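Local atomic coordinates of putative nitrate transport protein (Thermoplasma volcanium, PDB entry 3MST), a protein that probably binds a small solute for uptake, possibly nitrate, although its true ligand and its role are not established. Residues C160-T165 against D169-A174; V76-Y81 against E173-G178; I92-K97 against F103-L108. All blocks are in the same frame, centred on the assembly; numbering follows the deposited sequence. Where two conformers were deposited one is given.

Contact 1: C160-T165 against D169-A174; sequences CAMAST and DEVIEA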
ATOM      1  N   CYS A 160      -0.539   1.829  -4.694  1.00  8.95           N
ATOM      2  CA  CYS A 160      -1.766   2.083  -3.971  1.00 10.17           C
ATOM      3  C   CYS A 160      -2.531   3.177  -4.677  1.00  9.94           C
ATOM      4  O   CYS A 160      -1.965   3.980  -5.423  1.00 10.90           O
ATOM      5  CB  CYS A 160      -1.461   2.451  -2.534  1.00 12.18           C
ATOM      6  SG  CYS A 160      -0.717   1.102  -1.586  1.00 13.08           S
ATOM      7  N   ALA A 161      -3.844   3.169  -4.481  1.00  9.01           N
ATOM      8  CA  ALA A 161      -4.723   4.038  -5.222  1.00 10.02           C
ATOM      9  C   ALA A 161      -5.843   4.584  -4.382  1.00 10.26           C
ATOM     10  O   ALA A 161      -6.216   3.985  -3.358  1.00 11.10           O
ATOM     11  CB  ALA A 161      -5.312   3.261  -6.430  1.00 12.25           C
HETATM   12  N   MSE A 162      -6.401   5.706  -4.835  1.00  9.32           N
HETATM   13  CA  MSE A 162      -7.613   6.305  -4.262  1.00  9.44           C
HETATM   14  C   MSE A 162      -8.660   6.268  -5.376  1.00 10.69           C
HETATM   15  O   MSE A 162      -8.355   6.615  -6.501  1.00 11.05           O
HETATM   16  CB  MSE A 162      -7.361   7.781  -3.851  1.00 10.06           C
HETATM   17  CG  MSE A 162      -6.039   8.035  -3.141  1.00 12.79           C
HETATM   18 SE   MSE A 162      -6.121   9.846  -2.431  0.75 11.69          SE
HETATM   19  CE  MSE A 162      -4.234   9.937  -1.971  1.00 13.94           C
ATOM     20  N   ALA A 163      -9.864   5.848  -5.063  1.00 10.26           N
ATOM     21  CA  ALA A 163     -10.933   5.679  -6.071  1.00 10.50           C
ATOM     22  C   ALA A 163     -12.260   6.172  -5.559  1.00 10.87           C
ATOM     23  O   ALA A 163     -12.554   6.074  -4.347  1.00 10.95           O
ATOM     24  CB  ALA A 163     -11.043   4.202  -6.501  1.00 11.99           C
ATOM     25  N   SER A 164     -13.043   6.725  -6.467  1.00 12.06           N
ATOM     26  CA  SER A 164     -14.416   7.171  -6.160  1.00 12.17           C
ATOM     27  C   SER A 164     -15.155   7.340  -7.484  1.00 13.98           C
ATOM     28  O   SER A 164     -14.765   6.752  -8.499  1.00 14.60           O
ATOM     29  CB  SER A 164     -14.336   8.481  -5.420  1.00 11.93           C
ATOM     30  OG  SER A 164     -15.616   8.891  -4.928  1.00 13.85           O
ATOM     31  N   THR A 165     -16.239   8.123  -7.481  1.00 15.05           N
ATOM     32  CA  THR A 165     -16.985   8.390  -8.722  1.00 16.77           C
ATOM     33  C   THR A 165     -16.480   9.639  -9.444  1.00 17.01           C
ATOM     34  O   THR A 165     -16.826   9.864 -10.597  1.00 19.92           O
ATOM     35  CB  THR A 165     -18.471   8.521  -8.403  1.00 19.38           C
ATOM     36  OG1 THR A 165     -18.589   9.519  -7.402  1.00 22.10           O
ATOM     37  CG2 THR A 165     -19.081   7.184  -7.889  1.00 20.15           C
ATOM     38  N   ASP A 169     -10.810  16.285  -4.317  1.00 15.31           N
ATOM     39  CA  ASP A 169      -9.661  17.073  -3.907  1.00 15.87           C
ATOM     40  C   ASP A 169      -9.477  17.141  -2.395  1.00 15.11           C
ATOM     41  O   ASP A 169      -8.348  17.231  -1.913  1.00 13.84           O
ATOM     42  CB  ASP A 169      -9.765  18.480  -4.466  1.00 15.52           C
ATOM     43  CG  ASP A 169      -9.635  18.498  -5.968  1.00 22.52           C
ATOM     44  OD1 ASP A 169      -8.846  17.680  -6.515  1.00 24.46           O
ATOM     45  OD2 ASP A 169     -10.276  19.382  -6.590  1.00 30.17           O
ATOM     46  N   GLU A 170     -10.588  17.161  -1.666  1.00 14.80           N
ATOM     47  CA  GLU A 170     -10.502  17.276  -0.187  1.00 14.71           C
ATOM     48  C   GLU A 170      -9.756  16.056   0.427  1.00 13.88           C
ATOM     49  O   GLU A 170      -9.061  16.185   1.408  1.00 14.91           O
ATOM     50  CB  GLU A 170     -11.907  17.408   0.427  1.00 15.06           C
ATOM     51  CG  GLU A 170     -12.751  18.625  -0.030  1.00 19.70           C
ATOM     52  CD  GLU A 170     -13.641  18.460  -1.285  1.00 24.75           C
ATOM     53  OE1 GLU A 170     -13.459  17.534  -2.117  1.00 21.23           O
ATOM     54  OE2 GLU A 170     -14.532  19.333  -1.460  1.00 27.99           O
ATOM     55  N   VAL A 171      -9.928  14.879  -0.170  1.00 11.28           N
ATOM     56  CA  VAL A 171      -9.290  13.671   0.330  1.00 10.57           C
ATOM     57  C   VAL A 171      -7.785  13.743   0.005  1.00 11.85           C
ATOM     58  O   VAL A 171      -6.965  13.422   0.823  1.00 12.27           O
ATOM     59  CB  VAL A 171      -9.956  12.406  -0.237  1.00 10.30           C
ATOM     60  CG1 VAL A 171      -9.108  11.158   0.140  1.00 12.66           C
ATOM     61  CG2 VAL A 171     -11.385  12.259   0.280  1.00 12.94           C
ATOM     62  N   ILE A 172      -7.430  14.186  -1.198  1.00 11.78           N
ATOM     63  CA  ILE A 172      -6.042  14.352  -1.582  1.00 12.57           C
ATOM     64  C   ILE A 172      -5.323  15.342  -0.679  1.00 12.39           C
ATOM     65  O   ILE A 172      -4.211  15.084  -0.211  1.00 12.65           O
ATOM     66  CB  ILE A 172      -5.862  14.787  -3.095  1.00 12.36           C
ATOM     67  CG1 ILE A 172      -6.424  13.719  -4.045  1.00 13.17           C
ATOM     68  CG2 ILE A 172      -4.387  15.046  -3.381  1.00 15.94           C
ATOM     69  CD1 ILE A 172      -6.541  14.088  -5.470  1.00 15.44           C
ATOM     70  N   GLU A 173      -5.981  16.481  -0.451  0.50 13.04           N
ATOM     71  CA  GLU A 173      -5.426  17.531   0.363  0.50 14.08           C
ATOM     72  C   GLU A 173      -5.179  17.054   1.793  0.50 12.41           C
ATOM     73  O   GLU A 173      -4.101  17.294   2.349  0.50 13.32           O
ATOM     74  CB  GLU A 173      -6.345  18.764   0.295  0.50 15.62           C
ATOM     75  CG  GLU A 173      -6.319  19.406  -1.096  0.50 17.13           C
ATOM     76  CD  GLU A 173      -7.484  20.328  -1.400  0.50 22.43           C
ATOM     77  OE1 GLU A 173      -8.352  20.529  -0.518  0.50 25.82           O
ATOM     78  OE2 GLU A 173      -7.528  20.840  -2.555  0.50 25.16           O
ATOM     79  N   ALA A 174      -6.158  16.368   2.376  1.00 11.90           N
ATOM     80  CA  ALA A 174      -6.022  15.795   3.729  1.00 11.47           C
ATOM     81  C   ALA A 174      -4.874  14.793   3.757  1.00 11.72           C
ATOM     82  O   ALA A 174      -4.068  14.764   4.687  1.00 12.01           O
ATOM     83  CB  ALA A 174      -7.310  15.171   4.207  1.00 11.99           C
TER

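Contact 2: V76-Y81 against E173-G178; sequences VRIDMY and EAYEQG. With EDO (1,2-ethanediol), chain I.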
ATOM      1  N   VAL A  76      -0.647   6.424  -4.836  1.00  9.21           N
ATOM      2  CA  VAL A  76       0.332   6.680  -3.768  1.00 10.12           C
ATOM      3  C   VAL A  76       1.512   5.723  -3.966  1.00  8.69           C
ATOM      4  O   VAL A  76       1.255   4.487  -4.046  1.00 10.93           O
ATOM      5  CB  VAL A  76      -0.222   6.582  -2.322  1.00 10.64           C
ATOM      6  CG1 VAL A  76       0.790   7.238  -1.335  1.00 11.82           C
ATOM      7  CG2 VAL A  76      -1.612   7.244  -2.227  1.00 11.79           C
ATOM      8  N   ARG A  77       2.738   6.259  -4.020  1.00  9.10           N
ATOM      9  CA  ARG A  77       3.935   5.443  -3.904  1.00 10.30           C
ATOM     10  C   ARG A  77       4.266   5.317  -2.410  1.00 10.38           C
ATOM     11  O   ARG A  77       4.324   6.341  -1.686  1.00 11.01           O
ATOM     12  CB  ARG A  77       5.104   6.089  -4.650  1.00 10.87           C
ATOM     13  CG  ARG A  77       5.012   6.018  -6.166  1.00 12.31           C
ATOM     14  CD  ARG A  77       6.205   6.678  -6.775  1.00 14.22           C
ATOM     15  NE  ARG A  77       6.322   6.478  -8.218  1.00 15.94           N
ATOM     16  CZ  ARG A  77       5.779   7.249  -9.135  1.00 15.15           C
ATOM     17  NH1 ARG A  77       4.991   8.259  -8.801  1.00 16.24           N
ATOM     18  NH2 ARG A  77       6.020   6.980 -10.419  1.00 17.77           N
ATOM     19  N   ILE A  78       4.502   4.099  -1.942  1.00  8.87           N
ATOM     20  CA  ILE A  78       4.855   3.842  -0.546  1.00  9.24           C
ATOM     21  C   ILE A  78       5.876   2.711  -0.525  1.00 10.40           C
ATOM     22  O   ILE A  78       5.654   1.688  -1.140  1.00 11.22           O
ATOM     23  CB  ILE A  78       3.610   3.432   0.270  1.00  9.57           C
ATOM     24  CG1 ILE A  78       2.402   4.320  -0.015  1.00 10.95           C
ATOM     25  CG2 ILE A  78       3.950   3.460   1.779  1.00 11.31           C
ATOM     26  CD1 ILE A  78       1.117   3.852   0.652  1.00 12.06           C
ATOM     27  N   ASP A  79       7.010   2.897   0.154  1.00  9.77           N
ATOM     28  CA  ASP A  79       8.041   1.863   0.171  1.00  9.93           C
ATOM     29  C   ASP A  79       7.796   0.973   1.374  1.00  9.63           C
ATOM     30  O   ASP A  79       8.186   1.301   2.489  1.00 10.79           O
ATOM     31  CB  ASP A  79       9.412   2.503   0.214  1.00 10.23           C
ATOM     32  CG  ASP A  79      10.536   1.532  -0.117  1.00 13.74           C
ATOM     33  OD1 ASP A  79      10.251   0.412  -0.566  1.00 13.96           O
ATOM     34  OD2 ASP A  79      11.697   1.940   0.066  1.00 17.67           O
HETATM   35  N   MSE A  80       7.075  -0.118   1.146  1.00 10.15           N
HETATM   36  CA  MSE A  80       6.514  -0.972   2.210  1.00  9.89           C
HETATM   37  C   MSE A  80       7.192  -2.331   2.332  1.00  8.33           C
HETATM   38  O   MSE A  80       6.971  -3.025   3.325  1.00 10.03           O
HETATM   39  CB  MSE A  80       5.037  -1.240   1.908  1.00 11.99           C
HETATM   40  CG  MSE A  80       4.199  -0.020   1.828  1.00 12.22           C
HETATM   41 SE   MSE A  80       2.387  -0.318   1.313  0.75 11.90          SE
HETATM   42  CE  MSE A  80       2.595  -0.525  -0.571  1.00 14.19           C
ATOM     43  N   TYR A  81       7.966  -2.724   1.314  1.00  8.64           N
ATOM     44  CA  TYR A  81       8.488  -4.099   1.213  1.00  9.27           C
ATOM     45  C   TYR A  81      10.007  -4.139   1.077  1.00  9.46           C
ATOM     46  O   TYR A  81      10.635  -3.208   0.528  1.00  9.39           O
ATOM     47  CB  TYR A  81       7.871  -4.795  -0.026  1.00  9.10           C
ATOM     48  CG  TYR A  81       6.367  -4.923   0.078  1.00  9.25           C
ATOM     49  CD1 TYR A  81       5.786  -5.801   0.975  1.00  9.88           C
ATOM     50  CD2 TYR A  81       5.519  -4.107  -0.644  1.00  9.53           C
ATOM     51  CE1 TYR A  81       4.422  -5.878   1.139  1.00  9.16           C
ATOM     52  CE2 TYR A  81       4.150  -4.197  -0.489  1.00 10.76           C
ATOM     53  CZ  TYR A  81       3.609  -5.056   0.389  1.00 10.76           C
ATOM     54  OH  TYR A  81       2.242  -5.083   0.536  1.00 12.94           O
ATOM     55  N   GLU A 173      -5.981  16.481  -0.451  0.50 13.04           N
ATOM     56  CA  GLU A 173      -5.426  17.531   0.363  0.50 14.08           C
ATOM     57  C   GLU A 173      -5.179  17.054   1.793  0.50 12.41           C
ATOM     58  O   GLU A 173      -4.101  17.294   2.349  0.50 13.32           O
ATOM     59  CB  GLU A 173      -6.345  18.764   0.295  0.50 15.62           C
ATOM     60  CG  GLU A 173      -6.319  19.406  -1.096  0.50 17.13           C
ATOM     61  CD  GLU A 173      -7.484  20.328  -1.400  0.50 22.43           C
ATOM     62  OE1 GLU A 173      -8.352  20.529  -0.518  0.50 25.82           O
ATOM     63  OE2 GLU A 173      -7.528  20.840  -2.555  0.50 25.16           O
ATOM     64  N   ALA A 174      -6.158  16.368   2.376  1.00 11.90           N
ATOM     65  CA  ALA A 174      -6.022  15.795   3.729  1.00 11.47           C
ATOM     66  C   ALA A 174      -4.874  14.793   3.757  1.00 11.72           C
ATOM     67  O   ALA A 174      -4.068  14.764   4.687  1.00 12.01           O
ATOM     68  CB  ALA A 174      -7.310  15.171   4.207  1.00 11.99           C
ATOM     69  N   TYR A 175      -4.788  13.982   2.718  1.00 11.39           N
ATOM     70  CA  TYR A 175      -3.753  12.966   2.657  1.00 11.58           C
ATOM     71  C   TYR A 175      -2.351  13.595   2.696  1.00 11.26           C
ATOM     72  O   TYR A 175      -1.473  13.146   3.441  1.00 11.38           O
ATOM     73  CB  TYR A 175      -3.951  12.094   1.416  1.00 10.89           C
ATOM     74  CG  TYR A 175      -3.291  10.746   1.478  1.00  9.28           C
ATOM     75  CD1 TYR A 175      -1.970  10.584   1.063  1.00 10.48           C
ATOM     76  CD2 TYR A 175      -3.976   9.661   1.960  1.00  9.74           C
ATOM     77  CE1 TYR A 175      -1.360   9.347   1.115  1.00 10.48           C
ATOM     78  CE2 TYR A 175      -3.375   8.376   2.043  1.00  8.90           C
ATOM     79  CZ  TYR A 175      -2.065   8.268   1.619  1.00 10.07           C
ATOM     80  OH  TYR A 175      -1.465   7.022   1.675  1.00  9.83           O
ATOM     81  N   GLU A 176      -2.135  14.654   1.899  0.50 12.09           N
ATOM     82  CA  GLU A 176      -0.873  15.399   1.928  0.50 13.03           C
ATOM     83  C   GLU A 176      -0.584  15.956   3.323  0.50 11.89           C
ATOM     84  O   GLU A 176       0.562  15.911   3.781  0.50 14.06           O
ATOM     85  CB  GLU A 176      -0.897  16.550   0.910  0.50 13.43           C
ATOM     86  CG  GLU A 176      -1.149  16.127  -0.528  0.50 12.93           C
ATOM     87  CD  GLU A 176       0.065  15.507  -1.221  0.50 17.29           C
ATOM     88  OE1 GLU A 176       1.010  15.045  -0.547  0.50 20.16           O
ATOM     89  OE2 GLU A 176       0.078  15.484  -2.474  0.50 18.27           O
ATOM     90  N   GLN A 177      -1.612  16.510   3.976  1.00 12.24           N
ATOM     91  CA  GLN A 177      -1.445  17.032   5.350  1.00 13.08           C
ATOM     92  C   GLN A 177      -0.982  15.910   6.273  1.00 13.22           C
ATOM     93  O   GLN A 177      -0.072  16.105   7.114  1.00 13.47           O
ATOM     94  CB  GLN A 177      -2.718  17.710   5.874  1.00 15.91           C
ATOM     95  CG  GLN A 177      -3.072  19.044   5.153  1.00 22.29           C
ATOM     96  CD  GLN A 177      -4.431  19.566   5.596  1.00 33.66           C
ATOM     97  OE1 GLN A 177      -5.157  18.880   6.333  1.00 42.07           O
ATOM     98  NE2 GLN A 177      -4.792  20.772   5.144  1.00 38.16           N
ATOM     99  N   GLY A 178      -1.559  14.723   6.094  1.00 13.18           N
ATOM    100  CA  GLY A 178      -1.142  13.608   6.927  1.00 11.68           C
ATOM    101  C   GLY A 178       0.285  13.125   6.652  1.00 11.05           C
ATOM    102  O   GLY A 178       0.988  12.669   7.548  1.00 11.74           O
TER
HETATM  103  C1  EDO I 233      -8.524  18.672   5.896  1.00 44.83           C
HETATM  104  O1  EDO I 233      -7.545  18.925   4.885  1.00 43.25           O
HETATM  105  C2  EDO I 233      -7.904  17.936   7.085  1.00 46.79           C
HETATM  106  O2  EDO I 233      -7.327  18.848   8.028  1.00 51.06           O

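Contact 3: I92-K97 against F103-L108; sequences IYTLRK and FNARIL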
ATOM      1  N   ILE A  92      11.438 -16.978  -4.872  1.00  9.03           N
ATOM      2  CA  ILE A  92      11.087 -15.831  -4.034  1.00 10.15           C
ATOM      3  C   ILE A  92       9.981 -16.305  -3.096  1.00  8.83           C
ATOM      4  O   ILE A  92       8.869 -16.609  -3.502  1.00 10.03           O
ATOM      5  CB  ILE A  92      10.570 -14.602  -4.831  1.00  9.54           C
ATOM      6  CG1 ILE A  92      11.572 -14.154  -5.881  1.00 10.35           C
ATOM      7  CG2 ILE A  92      10.226 -13.466  -3.829  1.00 10.91           C
ATOM      8  CD1 ILE A  92      11.034 -13.049  -6.852  1.00 11.72           C
ATOM      9  N   TYR A  93      10.331 -16.384  -1.817  1.00 10.04           N
ATOM     10  CA  TYR A  93       9.351 -16.670  -0.765  1.00  9.82           C
ATOM     11  C   TYR A  93       8.604 -15.384  -0.421  1.00  8.35           C
ATOM     12  O   TYR A  93       9.236 -14.311  -0.384  1.00  9.68           O
ATOM     13  CB  TYR A  93      10.099 -17.229   0.474  1.00 10.76           C
ATOM     14  CG  TYR A  93      10.478 -18.696   0.319  1.00  9.53           C
ATOM     15  CD1 TYR A  93      11.630 -19.051  -0.354  1.00 10.99           C
ATOM     16  CD2 TYR A  93       9.597 -19.702   0.710  1.00 10.46           C
ATOM     17  CE1 TYR A  93      11.952 -20.380  -0.556  1.00 10.00           C
ATOM     18  CE2 TYR A  93       9.919 -21.032   0.509  1.00 11.99           C
ATOM     19  CZ  TYR A  93      11.102 -21.343  -0.142  1.00  9.80           C
ATOM     20  OH  TYR A  93      11.455 -22.656  -0.369  1.00 12.42           O
ATOM     21  N   THR A  94       7.313 -15.490  -0.162  1.00  9.04           N
ATOM     22  CA  THR A  94       6.540 -14.307   0.224  1.00  8.73           C
ATOM     23  C   THR A  94       5.383 -14.723   1.106  1.00  9.62           C
ATOM     24  O   THR A  94       5.354 -15.860   1.613  1.00 11.19           O
ATOM     25  CB  THR A  94       6.127 -13.522  -1.038  1.00  9.09           C
ATOM     26  OG1 THR A  94       5.696 -12.203  -0.677  1.00  9.82           O
ATOM     27  CG2 THR A  94       5.073 -14.242  -1.844  1.00 10.23           C
ATOM     28  N   LEU A  95       4.489 -13.784   1.354  1.00  9.72           N
ATOM     29  CA  LEU A  95       3.344 -13.972   2.213  1.00  9.82           C
ATOM     30  C   LEU A  95       2.175 -14.653   1.501  1.00 12.07           C
ATOM     31  O   LEU A  95       2.373 -15.220   0.438  1.00 13.39           O
ATOM     32  CB  LEU A  95       3.009 -12.647   2.889  1.00 10.88           C
ATOM     33  CG  LEU A  95       4.038 -12.089   3.869  1.00 10.71           C
ATOM     34  CD1 LEU A  95       4.468 -13.151   4.871  1.00 13.22           C
ATOM     35  CD2 LEU A  95       5.195 -11.405   3.236  1.00 13.98           C
ATOM     36  N   ARG A  96       0.996 -14.718   2.093  0.50 12.58           N
ATOM     37  CA  ARG A  96      -0.016 -15.563   1.492  0.50 11.85           C
ATOM     38  C   ARG A  96      -0.489 -15.010   0.146  0.50 12.54           C
ATOM     39  O   ARG A  96      -0.400 -13.815  -0.131  0.50 14.11           O
ATOM     40  CB  ARG A  96      -1.197 -15.743   2.441  0.50 11.56           C
ATOM     41  CG  ARG A  96      -1.989 -14.458   2.641  0.50 16.34           C
ATOM     42  CD  ARG A  96      -2.993 -14.524   3.808  0.50 19.41           C
ATOM     43  NE  ARG A  96      -3.800 -13.308   3.811  0.50 24.63           N
ATOM     44  CZ  ARG A  96      -3.464 -12.196   4.449  0.50 25.98           C
ATOM     45  NH1 ARG A  96      -2.365 -12.161   5.174  0.50 26.47           N
ATOM     46  NH2 ARG A  96      -4.240 -11.130   4.382  0.50 29.11           N
ATOM     47  N   LYS A  97      -1.017 -15.913  -0.677  1.00 14.13           N
ATOM     48  CA  LYS A  97      -1.542 -15.590  -1.999  1.00 14.25           C
ATOM     49  C   LYS A  97      -2.615 -14.510  -1.932  1.00 13.69           C
ATOM     50  O   LYS A  97      -3.495 -14.498  -1.037  1.00 15.56           O
ATOM     51  CB  LYS A  97      -2.141 -16.823  -2.691  1.00 15.79           C
ATOM     52  CG  LYS A  97      -1.164 -17.882  -3.089  1.00 20.68           C
ATOM     53  CD  LYS A  97      -1.843 -19.069  -3.806  1.00 24.23           C
ATOM     54  CE  LYS A  97      -0.864 -20.080  -4.411  1.00 28.09           C
ATOM     55  NZ  LYS A  97       0.407 -20.380  -3.692  1.00 28.38           N
ATOM     56  N   PHE A 103       1.552 -10.325  -5.049  1.00  9.84           N
ATOM     57  CA  PHE A 103       1.460  -9.813  -6.390  1.00  9.51           C
ATOM     58  C   PHE A 103       2.810  -9.182  -6.780  1.00  8.40           C
ATOM     59  O   PHE A 103       3.287  -9.354  -7.920  1.00 10.02           O
ATOM     60  CB  PHE A 103       0.311  -8.832  -6.533  1.00 11.11           C
ATOM     61  CG  PHE A 103      -1.017  -9.489  -6.460  1.00 11.85           C
ATOM     62  CD1 PHE A 103      -1.316 -10.604  -7.258  1.00 12.28           C
ATOM     63  CD2 PHE A 103      -2.012  -8.990  -5.635  1.00 12.15           C
ATOM     64  CE1 PHE A 103      -2.594 -11.218  -7.182  1.00 14.53           C
ATOM     65  CE2 PHE A 103      -3.291  -9.563  -5.595  1.00 12.66           C
ATOM     66  CZ  PHE A 103      -3.576 -10.674  -6.349  1.00 14.76           C
ATOM     67  N   ASN A 104       3.432  -8.438  -5.876  1.00  9.20           N
ATOM     68  CA  ASN A 104       4.753  -7.878  -6.127  1.00  8.19           C
ATOM     69  C   ASN A 104       5.788  -8.970  -6.410  1.00  8.72           C
ATOM     70  O   ASN A 104       6.648  -8.846  -7.290  1.00  9.57           O
ATOM     71  CB  ASN A 104       5.230  -6.950  -4.980  1.00  8.37           C
ATOM     72  CG  ASN A 104       4.579  -5.622  -5.013  1.00  9.19           C
ATOM     73  OD1 ASN A 104       4.221  -5.135  -6.084  1.00 10.25           O
ATOM     74  ND2 ASN A 104       4.520  -4.957  -3.839  1.00  9.38           N
ATOM     75  N   ALA A 105       5.745 -10.037  -5.611  1.00  9.18           N
ATOM     76  CA  ALA A 105       6.683 -11.154  -5.804  1.00  9.15           C
ATOM     77  C   ALA A 105       6.518 -11.771  -7.183  1.00  8.27           C
ATOM     78  O   ALA A 105       7.488 -12.129  -7.843  1.00 10.30           O
ATOM     79  CB  ALA A 105       6.514 -12.232  -4.723  1.00  9.86           C
ATOM     80  N   ARG A 106       5.270 -11.951  -7.597  1.00  9.04           N
ATOM     81  CA  ARG A 106       4.989 -12.503  -8.943  1.00 10.40           C
ATOM     82  C   ARG A 106       5.456 -11.597 -10.058  1.00 11.20           C
ATOM     83  O   ARG A 106       5.954 -12.086 -11.081  1.00 12.34           O
ATOM     84  CB  ARG A 106       3.512 -12.818  -9.105  1.00 10.67           C
ATOM     85  CG  ARG A 106       3.069 -14.019  -8.250  1.00 12.01           C
ATOM     86  CD  ARG A 106       1.583 -14.277  -8.304  1.00 12.54           C
ATOM     87  NE  ARG A 106       1.162 -14.451  -9.721  1.00 19.16           N
ATOM     88  CZ  ARG A 106      -0.067 -14.271 -10.237  1.00 24.60           C
ATOM     89  NH1 ARG A 106      -1.121 -13.933  -9.500  1.00 24.83           N
ATOM     90  NH2 ARG A 106      -0.242 -14.413 -11.555  1.00 24.39           N
ATOM     91  N   ILE A 107       5.378 -10.290  -9.882  1.00 10.21           N
ATOM     92  CA  ILE A 107       5.905  -9.358 -10.884  1.00 11.23           C
ATOM     93  C   ILE A 107       7.424  -9.464 -10.940  1.00 10.80           C
ATOM     94  O   ILE A 107       8.025  -9.626 -12.001  1.00 10.73           O
ATOM     95  CB  ILE A 107       5.474  -7.890 -10.571  1.00 11.69           C
ATOM     96  CG1 ILE A 107       3.962  -7.797 -10.794  1.00 14.55           C
ATOM     97  CG2 ILE A 107       6.365  -6.862 -11.342  1.00 13.01           C
ATOM     98  CD1 ILE A 107       3.369  -6.589 -10.321  1.00 16.83           C
ATOM     99  N   LEU A 108       8.057  -9.489  -9.770  1.00  9.68           N
ATOM    100  CA  LEU A 108       9.484  -9.528  -9.669  1.00  9.32           C
ATOM    101  C   LEU A 108      10.044 -10.850 -10.186  1.00  9.87           C
ATOM    102  O   LEU A 108      11.175 -10.893 -10.758  1.00 11.47           O
ATOM    103  CB  LEU A 108       9.929  -9.319  -8.229  1.00  9.73           C
ATOM    104  CG  LEU A 108      11.434  -9.268  -7.976  1.00 10.22           C
ATOM    105  CD1 LEU A 108      12.210  -8.234  -8.807  1.00 13.21           C
ATOM    106  CD2 LEU A 108      11.705  -9.035  -6.469  1.00 14.45           C
TER

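Contact 1: C160-T165 against D169-A174
Met162, a selenomethionine in the crystal, is the one residue of 160-165 that touches 169-174. It meets Val171 and Ile172 on the helix. The contact is apolar. The SE atom of Met162 lies 4.2 Å from Val171 CG1. The same SE atom lies 4.2 Å from CG1 of Ile172. The heavy atom is therefore set against two successive helix residues, without tight packing. With chi2 at -169° the chain of Met162 runs straight out from the strand and carries SE to the helix. Its side chain and that of Val171 run past each other in opposite directions.

No hydrogen bond joins the two segments. The polar bonds here run within the helix or to other parts of the chain. Glu173 N donates to Asp169 O at 2.9 Å, and this bond builds the first turn. Asp169 also forms a salt bridge with Arg167, just before the segment. Ser164 OG is bonded to the carbonyl of Asp56.

Three residues separate the segments, so the chain leaves strand 160-164 and turns directly into helix 169-184. The strand lies between strands 57-61 and 71-77 in the six-stranded sheet, antiparallel to both. Leu59, Phe73 and Val76 of these neighbours also touch Met162. Phe73 reaches Ile172 as well, so the start of the helix packs on two adjacent strands.

Contact 2: V76-Y81 against E173-G178
The ring of Tyr175 meets Val76 obliquely, near its hydroxyl end. Val76 CG1 is 3.8 Å from Tyr175 OH and 3.9 Å from CE1 of the same ring. The second methyl, Val76 CG2, is 4.0 Å from Tyr175 CE1. Both branches of the valine thus rest against one part of the tyrosine. A second ring, Tyr81, has Met80 CB over one face, 3.8 Å above the plane and offset toward the rim. That pair does not touch 173-178; Tyr81 packs on helix 100-112 instead.

The two side chains of the main pair come from opposite directions. Tyr175 holds CG anti to its own N, with chi1 at -159°, and its ring reaches from the helix to the strand. Ile78 adds a lighter touch, with CD1 at 4.2 Å from Tyr175 OH. The hydroxyl is bonded to Val30 O, so this buried polar end has a partner. Replacing Tyr175 with an alanine would probably open a gap beside Val76 and leave the carbonyl of Val30 without this donor.

On the helix, Gln177 OE1 accepts two bonds from a 1,2-ethanediol, probably from the crystallisation liquor. The O1 and O2 atoms of the diol each lie 2.8 Å from Gln177 OE1.

Segment 76-81 leaves strand 71-77 of the six-stranded sheet and leads to strand 81-85 of the five-stranded one. It is a connection between the two sheets. An unidentified molecule, probably from the crystallisation liquor, is hydrogen-bonded to Ile78 O. Such molecules often mark pockets, and the place is consistent with the interdomain cleft of a two-domain solute-binding protein.

Contact 3: I92-K97 against F103-L108
Leu108 N bonds to Asn104 O at 2.9 Å, a helical bond that fixes the turn facing Ile92. Ile92 CD1 comes within 4.0 Å of Leu108 CG, and the two side chains cross at about a right angle. The same methyl of Ile92 lies 3.8 Å from Ala105 O, a van der Waals contact. The other branch, Ile92 CG2, is 4.0 Å from Ala105 CB.

Thr94 presses on the same alanine. Its CG2 is 3.8 Å from Ala105 CB. Thr94 OG1 is bonded to Leu135 O on strand 133-137. This bond probably fixes the rotation, with OG1 opposite the backbone N (chi1 -165°) and the methyl between N and the carbonyl carbon.

Strand 92-94 and helix 103-108 run nearly antiparallel, at 171°, and their axes come within 8.9 Å. They belong to a beta-alpha-beta crossover that leads on to strand 115-118. Val116 of that strand also touches Ala105.

No hydrogen bond crosses the contact. The small Ala105 probably lets the helix lie close to the strand, and cohesion between the two segments is apolar, while the threonine hydroxyl is satisfied by the sheet.

How the contacts relate
Contacts 1 and 2 are neighbours, with centres about 11 Å apart. Both use helix 169-184 and the six-stranded sheet, where strands 160-164 and 71-77 lie side by side. They also touch: Met162 CE is 3.7 Å from Tyr175 CG. Contact 3 belongs to the five-stranded sheet, across the chain's centre. Its centre is about 23 Å from that of contact 2 and 27 Å from that of contact 1. Contacts 2 and 3 still touch, Tyr81 CD2 lying 3.5 Å from Asn104 ND2. Along the chain contact 3 is nested inside the loop closed by contact 2, and closes before contact 1 opens. The chain thus leaves one alpha/beta half, builds the other and returns, as in two-domain solute-binding proteins.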